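Local coordinates for cytochrome P450 reductase (Amycolatopsis methanolica 239, PDB 5OGX), which transfers electrons from NADH through FAD and a [2Fe-2S] cluster to a partner cytochrome P450 that O-demethylates guaiacol and other lignin-derived aromatics, at residues 309-312 against 313-316; 320-324 against 325-329; 24-28 against 29-33; 14-17 against 18-22. One frame throughout, in Å; residues are numbered along the deposited sequence. Where two conformers were deposited one is given.

Interaction 1 of 4, residues 309-312 against 313-316; sequences MVEA and GVKA
Val310 and Val314, one turn apart on helix 307-319, put methyl groups on the same side of the helix, Val310 CG1 lying 4.4 Å from Val314 CG2. Val314 CG1 stands anti to its backbone N (chi1 165°), which leaves CG2 beside that N and directed back along the helix, 3.4 Å from Val310 O. Val310 O also accepts Val314 N at 2.8 Å, the donor nearly along the C=O axis, so this oxygen is held by an N-H and covered by a methyl. Glu311 and Val314 run side by side; the glutamate bends at chi2 (-54°) and brings OE2 within 4.2 Å of Val314 CG2. Its carboxylate makes a salt bridge with Lys331, whereas Lys315 NZ stays 5.5 Å from Glu311 OE1. Lys315 instead runs extended beyond CG, with its first methylenes beside Glu311 O. Gly313 N donates to Met309 O at 2.9 Å. The two valines meet Leu303 of strand 300-305 and Arg329 of strand 327-331, making this the sheet-facing side of a beta-alpha-beta crossover. The helix thus turns an apolar side to the sheet and ties its charged flank to it through Glu311 and Lys331.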
loop_
_atom_site.group_PDB
_atom_site.type_symbol
_atom_site.label_atom_id
_atom_site.label_comp_id
_atom_site.label_asym_id
_atom_site.label_seq_id
_atom_site.Cartn_x
_atom_site.Cartn_y
_atom_site.Cartn_z
ATOM N N MET A 309 -8.725 1.199 11.566
ATOM C CA MET A 309 -7.668 0.517 12.307
ATOM C C MET A 309 -6.346 1.256 12.182
ATOM O O MET A 309 -5.611 1.417 13.169
ATOM C CB MET A 309 -7.531 -0.914 11.794
ATOM C CG MET A 309 -6.512 -1.748 12.532
ATOM S SD MET A 309 -5.256 -2.421 11.400
ATOM C CE MET A 309 -4.238 -1.024 11.082
ATOM N N VAL A 310 -6.019 1.712 10.972
ATOM C CA VAL A 310 -4.782 2.459 10.786
ATOM C C VAL A 310 -4.833 3.766 11.567
ATOM O O VAL A 310 -3.896 4.115 12.294
ATOM C CB VAL A 310 -4.522 2.700 9.290
ATOM C CG1 VAL A 310 -3.311 3.608 9.114
ATOM C CG2 VAL A 310 -4.274 1.381 8.562
ATOM N N GLU A 311 -5.939 4.509 11.445
ATOM C CA GLU A 311 -5.986 5.807 12.107
ATOM C C GLU A 311 -5.955 5.664 13.621
ATOM O O GLU A 311 -5.275 6.431 14.304
ATOM C CB GLU A 311 -7.218 6.597 11.652
ATOM C CG GLU A 311 -6.993 7.253 10.289
ATOM C CD GLU A 311 -5.726 8.143 10.209
ATOM O OE1 GLU A 311 -5.866 9.380 10.305
ATOM O OE2 GLU A 311 -4.598 7.630 10.009
ATOM N N ALA A 312 -6.659 4.672 14.158
ATOM C CA ALA A 312 -6.593 4.452 15.599
ATOM C C ALA A 312 -5.192 4.030 16.018
ATOM O O ALA A 312 -4.687 4.472 17.062
ATOM C CB ALA A 312 -7.624 3.404 16.021
ATOM N N GLY A 313 -4.547 3.193 15.198
ATOM C CA GLY A 313 -3.200 2.748 15.511
ATOM C C GLY A 313 -2.191 3.880 15.509
ATOM O O GLY A 313 -1.326 3.945 16.382
ATOM N N VAL A 314 -2.293 4.793 14.530
ATOM C CA VAL A 314 -1.394 5.946 14.499
ATOM C C VAL A 314 -1.509 6.741 15.794
ATOM O O VAL A 314 -0.507 7.145 16.399
ATOM C CB VAL A 314 -1.691 6.833 13.273
ATOM C CG1 VAL A 314 -1.036 8.197 13.441
ATOM C CG2 VAL A 314 -1.209 6.160 12.001
ATOM N N LYS A 315 -2.740 6.999 16.233
ATOM C CA LYS A 315 -2.904 7.804 17.435
ATOM C C LYS A 315 -2.355 7.082 18.660
ATOM O O LYS A 315 -1.765 7.713 19.542
ATOM C CB LYS A 315 -4.377 8.180 17.619
ATOM C CG LYS A 315 -4.798 9.240 16.607
ATOM C CD LYS A 315 -6.297 9.439 16.532
ATOM C CE LYS A 315 -6.657 10.159 15.236
ATOM N NZ LYS A 315 -8.097 10.534 15.151
ATOM N N ALA A 316 -2.531 5.762 18.724
ATOM C CA ALA A 316 -1.993 5.006 19.850
ATOM C C ALA A 316 -0.470 5.043 19.862
ATOM O O ALA A 316 0.138 5.223 20.927
ATOM C CB ALA A 316 -2.489 3.563 19.808
#

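Interaction 2 of 4, residues 320-324 against 325-329; sequences RRMSP and RRIHR
Met322 and Ile327 make the apolar contact across this connection, Met322 SD lying 3.8 Å from Ile327 CG1. Arg320 begins the segment as the first residue to leave helix 307-319, and its guanidinium bonds to Pro294 O. Arg321 follows with positive phi (76°) as the C-prime residue of a Schellman motif, which turns the chain away from the helix axis. Met322 comes next; its CG is anti to the backbone N and the chain bends only at chi3, so the thioether extends across the isoleucine with CG also 4.1 Å from Ile327 CG1. Ser323 contributes its carbonyl: Arg326 N donates to Ser323 O at 2.8 Å, a fairly straight bond whose donor stands above the carbonyl plane, and Ile327 CG1 lies 3.5 Å from the same oxygen. Pro324 starts a short helical bend, and its O accepts a weak bond from Ile327 N at 3.3 Å. Through these two bonds the chain turns into the strand, Ile327 CB pointing toward the loop. Ile327 CG2 lies over one face of the Arg329 guanidinium, toward its rim, and Arg329 NH1 makes a weak bond to Ile327 O. Arg326 leads away to a salt bridge with Asp206. The connection thus joins helix 307-319 to strand 327-331, an outermost strand of the parallel sheet: Met322 packs on Phe289 of helix 285-292 and on Phe317, while the strand pairs with 300-305.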
loop_
_atom_site.group_PDB
_atom_site.type_symbol
_atom_site.label_atom_id
_atom_site.label_comp_id
_atom_site.label_asym_id
_atom_site.label_seq_id
_atom_site.Cartn_x
_atom_site.Cartn_y
_atom_site.Cartn_z
ATOM N N ARG A 320 2.097 6.928 22.907
ATOM C CA ARG A 320 3.241 6.289 23.539
ATOM C C ARG A 320 4.559 6.873 23.047
ATOM O O ARG A 320 5.611 6.241 23.211
ATOM C CB ARG A 320 3.188 4.777 23.314
ATOM C CG ARG A 320 2.016 4.090 24.026
ATOM C CD ARG A 320 1.785 4.710 25.399
ATOM N NE ARG A 320 0.835 3.966 26.224
ATOM C CZ ARG A 320 1.175 3.006 27.075
ATOM N NH1 ARG A 320 2.445 2.656 27.213
ATOM N NH2 ARG A 320 0.241 2.390 27.792
ATOM N N ARG A 321 4.505 8.058 22.437
ATOM C CA ARG A 321 5.633 8.934 22.162
ATOM C C ARG A 321 6.483 8.446 20.999
ATOM O O ARG A 321 7.641 8.855 20.863
ATOM C CB ARG A 321 6.475 9.158 23.424
ATOM C CG ARG A 321 5.692 9.974 24.470
ATOM C CD ARG A 321 6.324 9.933 25.856
ATOM N NE ARG A 321 7.484 10.812 25.930
ATOM C CZ ARG A 321 8.727 10.373 26.085
ATOM N NH1 ARG A 321 8.953 9.071 26.183
ATOM N NH2 ARG A 321 9.739 11.231 26.142
ATOM N N MET A 322 5.911 7.633 20.111
ATOM C CA MET A 322 6.574 7.362 18.840
ATOM C C MET A 322 6.512 8.623 17.979
ATOM O O MET A 322 5.498 9.329 17.966
ATOM C CB MET A 322 5.904 6.167 18.145
ATOM C CG MET A 322 6.647 5.649 16.939
ATOM S SD MET A 322 5.821 4.362 16.023
ATOM C CE MET A 322 5.688 3.088 17.304
ATOM N N SER A 323 7.602 8.912 17.278
ATOM C CA SER A 323 7.717 10.185 16.552
ATOM C C SER A 323 6.836 10.195 15.305
ATOM O O SER A 323 6.923 9.276 14.485
ATOM C CB SER A 323 9.172 10.427 16.166
ATOM O OG SER A 323 9.970 10.607 17.321
ATOM N N PRO A 324 6.003 11.230 15.109
ATOM C CA PRO A 324 5.232 11.342 13.856
ATOM C C PRO A 324 6.056 11.113 12.601
ATOM O O PRO A 324 5.556 10.553 11.613
ATOM C CB PRO A 324 4.709 12.794 13.903
ATOM C CG PRO A 324 4.617 13.119 15.320
ATOM C CD PRO A 324 5.726 12.331 16.037
ATOM N N ARG A 325 7.323 11.531 12.617
ATOM C CA ARG A 325 8.167 11.394 11.440
ATOM C C ARG A 325 8.402 9.939 11.064
ATOM O O ARG A 325 8.745 9.638 9.915
ATOM C CB ARG A 325 9.505 12.086 11.714
ATOM C CG ARG A 325 10.431 12.164 10.533
ATOM C CD ARG A 325 11.627 13.033 10.872
ATOM N NE ARG A 325 12.186 13.641 9.678
ATOM C CZ ARG A 325 11.917 14.882 9.289
ATOM N NH1 ARG A 325 11.108 15.642 10.015
ATOM N NH2 ARG A 325 12.481 15.360 8.194
ATOM N N ARG A 326 8.222 9.026 12.009
ATOM C CA ARG A 326 8.586 7.631 11.808
ATOM C C ARG A 326 7.370 6.720 11.789
ATOM O O ARG A 326 7.507 5.500 11.966
ATOM C CB ARG A 326 9.566 7.198 12.895
ATOM C CG ARG A 326 10.826 8.056 12.872
ATOM C CD ARG A 326 11.854 7.587 13.886
ATOM N NE ARG A 326 12.440 6.299 13.525
ATOM C CZ ARG A 326 13.643 6.139 12.977
ATOM N NH1 ARG A 326 14.408 7.196 12.711
ATOM N NH2 ARG A 326 14.083 4.915 12.690
ATOM N N ILE A 327 6.190 7.280 11.539
ATOM C CA ILE A 327 4.962 6.508 11.459
ATOM C C ILE A 327 4.519 6.471 10.008
ATOM O O ILE A 327 4.344 7.522 9.373
ATOM C CB ILE A 327 3.872 7.090 12.365
ATOM C CG1 ILE A 327 4.337 7.086 13.826
ATOM C CG2 ILE A 327 2.555 6.358 12.154
ATOM C CD1 ILE A 327 3.377 7.766 14.798
ATOM N N HIS A 328 4.319 5.270 9.494
ATOM C CA HIS A 328 3.994 5.044 8.091
ATOM C C HIS A 328 2.661 4.313 7.998
ATOM O O HIS A 328 2.388 3.417 8.797
ATOM C CB HIS A 328 5.108 4.217 7.416
ATOM C CG HIS A 328 6.488 4.740 7.677
ATOM N ND1 HIS A 328 7.175 5.521 6.768
ATOM C CD2 HIS A 328 7.309 4.601 8.747
ATOM C CE1 HIS A 328 8.361 5.833 7.266
ATOM N NE2 HIS A 328 8.464 5.292 8.467
ATOM N N ARG A 329 1.824 4.678 7.017
ATOM C CA ARG A 329 0.452 4.164 6.967
ATOM C C ARG A 329 0.080 3.759 5.554
ATOM O O ARG A 329 0.447 4.448 4.596
ATOM C CB ARG A 329 -0.598 5.212 7.422
ATOM C CG ARG A 329 -0.152 6.214 8.464
ATOM C CD ARG A 329 -0.639 7.633 8.159
ATOM N NE ARG A 329 -0.333 8.527 9.277
ATOM C CZ ARG A 329 0.888 8.975 9.553
ATOM N NH1 ARG A 329 1.911 8.648 8.775
ATOM N NH2 ARG A 329 1.084 9.765 10.597
#

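Interaction 3 of 4, residues 24-28 against 29-33; sequences EAFLR and GGVWM. With NA (sodium ion), chain D.
Phe26, near the end of helix 22-28, is met by Val31 and Met33 as the chain turns back through a Schellman motif in the [2Fe-2S] domain. Gly30 is the C-prime residue, with phi 71°, a value that favours glycine. The motif's two bonds are Val31 N to Phe26 O at 2.9 Å and Gly30 N to Leu27 O, also 2.9 Å, both donors standing above the carbonyl planes. This reversal brings the following residues back beside the helix. Val31 CG1 fits against one flank of the Phe26 ring, 3.8 Å from Phe26 CD1, while the Met33 methyl fills the hollow at the other ortho carbon, with Met33 CE 3.5 Å from Phe26 CD2. Both approaches to the ring are oblique, and the sulfur adds a Met-aromatic contact, Met33 SD lying 5.0 Å from the ring centroid. The ring is thereby flanked by a valine branch and a thioether, with Val7 and Val9 of strand 5-9 also packed against it. Leu27 fills the groove under the returning chain, its CD2 3.7 Å from Val31 O and near the Trp32 indole. That indole bonds through NE1 to Asp196 and makes a cation-pi contact with Arg95, while Arg28 extends away from the turn to a salt bridge with Asp102. Met33 CG sits between the backbone N and carbonyl carbon (chi1 56°), and the later bend at chi3 turns the methyl to Phe26. The sulfur also ligates a sodium ion, which Pro34 O binds too: Met33 SD lies 2.8 Å from the sodium.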
loop_
_atom_site.group_PDB
_atom_site.type_symbol
_atom_site.label_atom_id
_atom_site.label_comp_id
_atom_site.label_asym_id
_atom_site.label_seq_id
_atom_site.Cartn_x
_atom_site.Cartn_y
_atom_site.Cartn_z
ATOM N N GLU A 24 -1.141 9.954 -13.012
ATOM C CA GLU A 24 -0.736 8.863 -13.889
ATOM C C GLU A 24 0.250 9.333 -14.946
ATOM O O GLU A 24 1.183 8.600 -15.290
ATOM C CB GLU A 24 -1.963 8.214 -14.524
ATOM C CG GLU A 24 -2.740 7.468 -13.460
ATOM C CD GLU A 24 -3.628 6.390 -14.003
ATOM O OE1 GLU A 24 -3.934 6.423 -15.217
ATOM O OE2 GLU A 24 -4.034 5.528 -13.195
ATOM N N ALA A 25 0.093 10.562 -15.432
ATOM C CA ALA A 25 1.062 11.101 -16.376
ATOM C C ALA A 25 2.449 11.199 -15.742
ATOM O O ALA A 25 3.451 10.812 -16.358
ATOM C CB ALA A 25 0.600 12.468 -16.888
ATOM N N PHE A 26 2.530 11.713 -14.504
ATOM C CA PHE A 26 3.829 11.837 -13.848
ATOM C C PHE A 26 4.434 10.463 -13.573
ATOM O O PHE A 26 5.579 10.199 -13.947
ATOM C CB PHE A 26 3.716 12.645 -12.544
ATOM C CG PHE A 26 3.544 14.138 -12.768
ATOM C CD1 PHE A 26 4.466 14.852 -13.521
ATOM C CD2 PHE A 26 2.460 14.815 -12.233
ATOM C CE1 PHE A 26 4.306 16.223 -13.759
ATOM C CE2 PHE A 26 2.297 16.188 -12.457
ATOM C CZ PHE A 26 3.222 16.890 -13.215
ATOM N N LEU A 27 3.681 9.557 -12.938
ATOM C CA LEU A 27 4.299 8.276 -12.593
ATOM C C LEU A 27 4.657 7.465 -13.834
ATOM O O LEU A 27 5.664 6.747 -13.839
ATOM C CB LEU A 27 3.392 7.452 -11.674
ATOM C CG LEU A 27 3.032 8.043 -10.312
ATOM C CD1 LEU A 27 2.095 7.079 -9.562
ATOM C CD2 LEU A 27 4.271 8.353 -9.478
ATOM N N ARG A 28 3.840 7.536 -14.882
ATOM C CA ARG A 28 4.204 6.831 -16.109
ATOM C C ARG A 28 5.486 7.392 -16.715
ATOM O O ARG A 28 6.220 6.667 -17.398
ATOM C CB ARG A 28 3.055 6.901 -17.115
ATOM C CG ARG A 28 1.884 5.984 -16.752
ATOM C CD ARG A 28 0.880 5.931 -17.876
ATOM N NE ARG A 28 -0.231 5.034 -17.583
ATOM C CZ ARG A 28 -0.248 3.742 -17.895
ATOM N NH1 ARG A 28 0.793 3.191 -18.502
ATOM N NH2 ARG A 28 -1.311 3.000 -17.605
ATOM N N GLY A 29 5.783 8.662 -16.460
ATOM C CA GLY A 29 7.046 9.252 -16.849
ATOM C C GLY A 29 8.182 9.062 -15.867
ATOM O O GLY A 29 9.250 9.654 -16.060
ATOM N N GLY A 30 7.986 8.262 -14.818
ATOM C CA GLY A 30 9.010 8.083 -13.806
ATOM C C GLY A 30 9.238 9.292 -12.927
ATOM O O GLY A 30 10.312 9.415 -12.333
ATOM N N VAL A 31 8.262 10.200 -12.851
ATOM C CA VAL A 31 8.365 11.441 -12.085
ATOM C C VAL A 31 7.504 11.259 -10.845
ATOM O O VAL A 31 6.282 11.102 -10.958
ATOM C CB VAL A 31 7.891 12.655 -12.895
ATOM C CG1 VAL A 31 7.853 13.898 -12.005
ATOM C CG2 VAL A 31 8.766 12.861 -14.128
ATOM N N TRP A 32 8.129 11.269 -9.672
ATOM C CA TRP A 32 7.412 10.911 -8.453
ATOM C C TRP A 32 6.612 12.078 -7.895
ATOM O O TRP A 32 7.049 13.233 -7.913
ATOM C CB TRP A 32 8.373 10.427 -7.372
ATOM C CG TRP A 32 7.622 10.054 -6.120
ATOM C CD1 TRP A 32 6.870 8.927 -5.912
ATOM C CD2 TRP A 32 7.525 10.831 -4.929
ATOM N NE1 TRP A 32 6.318 8.950 -4.642
ATOM C CE2 TRP A 32 6.719 10.110 -4.017
ATOM C CE3 TRP A 32 8.063 12.072 -4.534
ATOM C CZ2 TRP A 32 6.410 10.594 -2.743
ATOM C CZ3 TRP A 32 7.772 12.544 -3.263
ATOM C CH2 TRP A 32 6.957 11.804 -2.378
ATOM N N MET A 33 5.445 11.757 -7.366
ATOM C CA MET A 33 4.789 12.628 -6.406
ATOM C C MET A 33 3.973 11.749 -5.478
ATOM O O MET A 33 3.657 10.604 -5.826
ATOM C CB MET A 33 3.903 13.662 -7.101
ATOM C CG MET A 33 2.875 13.018 -8.002
ATOM S SD MET A 33 1.630 14.234 -8.494
ATOM C CE MET A 33 2.658 15.669 -8.878
HETATM NA NA NA D . 0.759 14.109 -5.822
#

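Interaction 4 of 4, residues 14-17 against 18-22; sequences VDCE and PGQTL
Glu17 and Gln20 meet across the turn that carries the chain off strand 12-16, with Glu17 CG 3.7 Å from Gln20 OE1. Pro18 and Gly19 occupy the two central positions of a type I beta turn from Glu17 to Gln20. Gly19 O accepts from Arg80 NE of strand 80-81. Gln20 bonds Glu17 twice. Its N donates to Glu17 O at 2.9 Å from above the carbonyl plane, and its side chain reaches back to accept from the same residue: Glu17 N lies 3.1 Å from Gln20 OE1, in the amide carbonyl plane and on a lone pair, with an N-H...O angle of 164°. CG anti to the backbone N (chi1 -180°) and an extended chain carry the amide this far. The turn belongs to the beta-grasp fold of a 2Fe-2S ferredoxin domain, linking the outermost strand 12-16 to helix 22-28. The Gln20 amide stands almost at right angles to the Glu17 carboxylate, their planes 84° apart. On the inner side, Cys16 SG lies 3.1 Å from Gln20 O and 3.8 Å from Gln20 CB. Thr21 is the N-cap of the helix, its OG1 taking the N-H of Glu24. Leu22 opens the helix and packs on Val7 of strand 5-9 and on Pro81.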
loop_
_atom_site.group_PDB
_atom_site.type_symbol
_atom_site.label_atom_id
_atom_site.label_comp_id
_atom_site.label_asym_id
_atom_site.label_seq_id
_atom_site.Cartn_x
_atom_site.Cartn_y
_atom_site.Cartn_z
ATOM N N VAL A 14 6.136 16.409 -18.060
ATOM C CA VAL A 14 5.641 15.281 -18.842
ATOM C C VAL A 14 4.475 15.780 -19.685
ATOM O O VAL A 14 3.964 16.886 -19.492
ATOM C CB VAL A 14 5.223 14.079 -17.966
ATOM C CG1 VAL A 14 6.362 13.679 -17.024
ATOM C CG2 VAL A 14 3.972 14.397 -17.189
ATOM N N ASP A 15 4.076 14.975 -20.663
ATOM C CA ASP A 15 2.934 15.326 -21.490
ATOM C C ASP A 15 1.762 14.434 -21.102
ATOM O O ASP A 15 1.898 13.208 -21.030
ATOM C CB ASP A 15 3.266 15.218 -22.977
ATOM C CG ASP A 15 4.269 16.267 -23.402
ATOM O OD1 ASP A 15 3.893 17.459 -23.444
ATOM O OD2 ASP A 15 5.439 15.907 -23.657
ATOM N N CYS A 16 0.635 15.066 -20.806
ATOM C CA CYS A 16 -0.537 14.407 -20.261
ATOM C C CYS A 16 -1.643 14.438 -21.306
ATOM O O CYS A 16 -1.976 15.504 -21.830
ATOM C CB CYS A 16 -0.988 15.108 -18.977
ATOM S SG CYS A 16 -2.319 14.274 -18.089
ATOM N N GLU A 17 -2.195 13.271 -21.626
ATOM C CA GLU A 17 -3.334 13.241 -22.524
ATOM C C GLU A 17 -4.540 13.884 -21.840
ATOM O O GLU A 17 -4.644 13.876 -20.613
ATOM C CB GLU A 17 -3.652 11.809 -22.936
ATOM C CG GLU A 17 -2.444 11.060 -23.471
ATOM C CD GLU A 17 -2.829 9.868 -24.326
ATOM O OE1 GLU A 17 -3.958 9.860 -24.862
ATOM O OE2 GLU A 17 -2.003 8.942 -24.465
ATOM N N PRO A 18 -5.452 14.475 -22.612
ATOM C CA PRO A 18 -6.577 15.196 -21.989
ATOM C C PRO A 18 -7.477 14.325 -21.128
ATOM O O PRO A 18 -8.128 14.847 -20.212
ATOM C CB PRO A 18 -7.330 15.764 -23.201
ATOM C CG PRO A 18 -6.270 15.910 -24.248
ATOM C CD PRO A 18 -5.370 14.726 -24.063
ATOM N N GLY A 19 -7.548 13.022 -21.390
ATOM C CA GLY A 19 -8.326 12.144 -20.538
ATOM C C GLY A 19 -7.546 11.499 -19.412
ATOM O O GLY A 19 -8.096 10.697 -18.651
ATOM N N GLN A 20 -6.272 11.847 -19.278
ATOM C CA GLN A 20 -5.351 11.222 -18.340
ATOM C C GLN A 20 -5.157 12.112 -17.117
ATOM O O GLN A 20 -5.149 13.341 -17.229
ATOM C CB GLN A 20 -4.017 10.969 -19.039
ATOM C CG GLN A 20 -2.940 10.316 -18.221
ATOM C CD GLN A 20 -1.726 9.996 -19.064
ATOM O OE1 GLN A 20 -1.339 10.769 -19.947
ATOM N NE2 GLN A 20 -1.135 8.844 -18.823
ATOM N N THR A 21 -5.011 11.489 -15.947
ATOM C CA THR A 21 -4.831 12.269 -14.730
ATOM C C THR A 21 -3.382 12.719 -14.564
ATOM O O THR A 21 -2.445 12.107 -15.088
ATOM C CB THR A 21 -5.250 11.464 -13.503
ATOM O OG1 THR A 21 -4.364 10.355 -13.340
ATOM C CG2 THR A 21 -6.678 10.970 -13.649
ATOM N N LEU A 22 -3.206 13.814 -13.813
ATOM C CA LEU A 22 -1.863 14.307 -13.529
ATOM C C LEU A 22 -1.002 13.221 -12.893
ATOM O O LEU A 22 0.145 12.997 -13.300
ATOM C CB LEU A 22 -1.936 15.526 -12.607
ATOM C CG LEU A 22 -2.624 16.771 -13.156
ATOM C CD1 LEU A 22 -2.506 17.944 -12.177
ATOM C CD2 LEU A 22 -2.034 17.112 -14.501
#

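The four contacts form two pairs in different domains. Interactions 3 and 4 belong to the ferredoxin domain and lie at opposite ends of helix 22-28: its start is N-capped in 4 and its end closed in 3, and they touch where Ala25 CB meets Cys16 SG at 3.6 Å. Interactions 1 and 2 share the last beta-alpha-beta unit of the NAD-binding domain and touch through Val314 CG2 and Ile327 CG2, 3.8 Å apart. Interaction 3 is the buried one, built on an aromatic ring and a sodium-bound thioether; the others are partly buried. Interactions 2 and 3 each contain a Schellman helix end, interaction 4 relies on a side-chain-to-backbone bond, and interaction 1 combines regular helix bonding, sheet-facing valines and a salt-bridged glutamate.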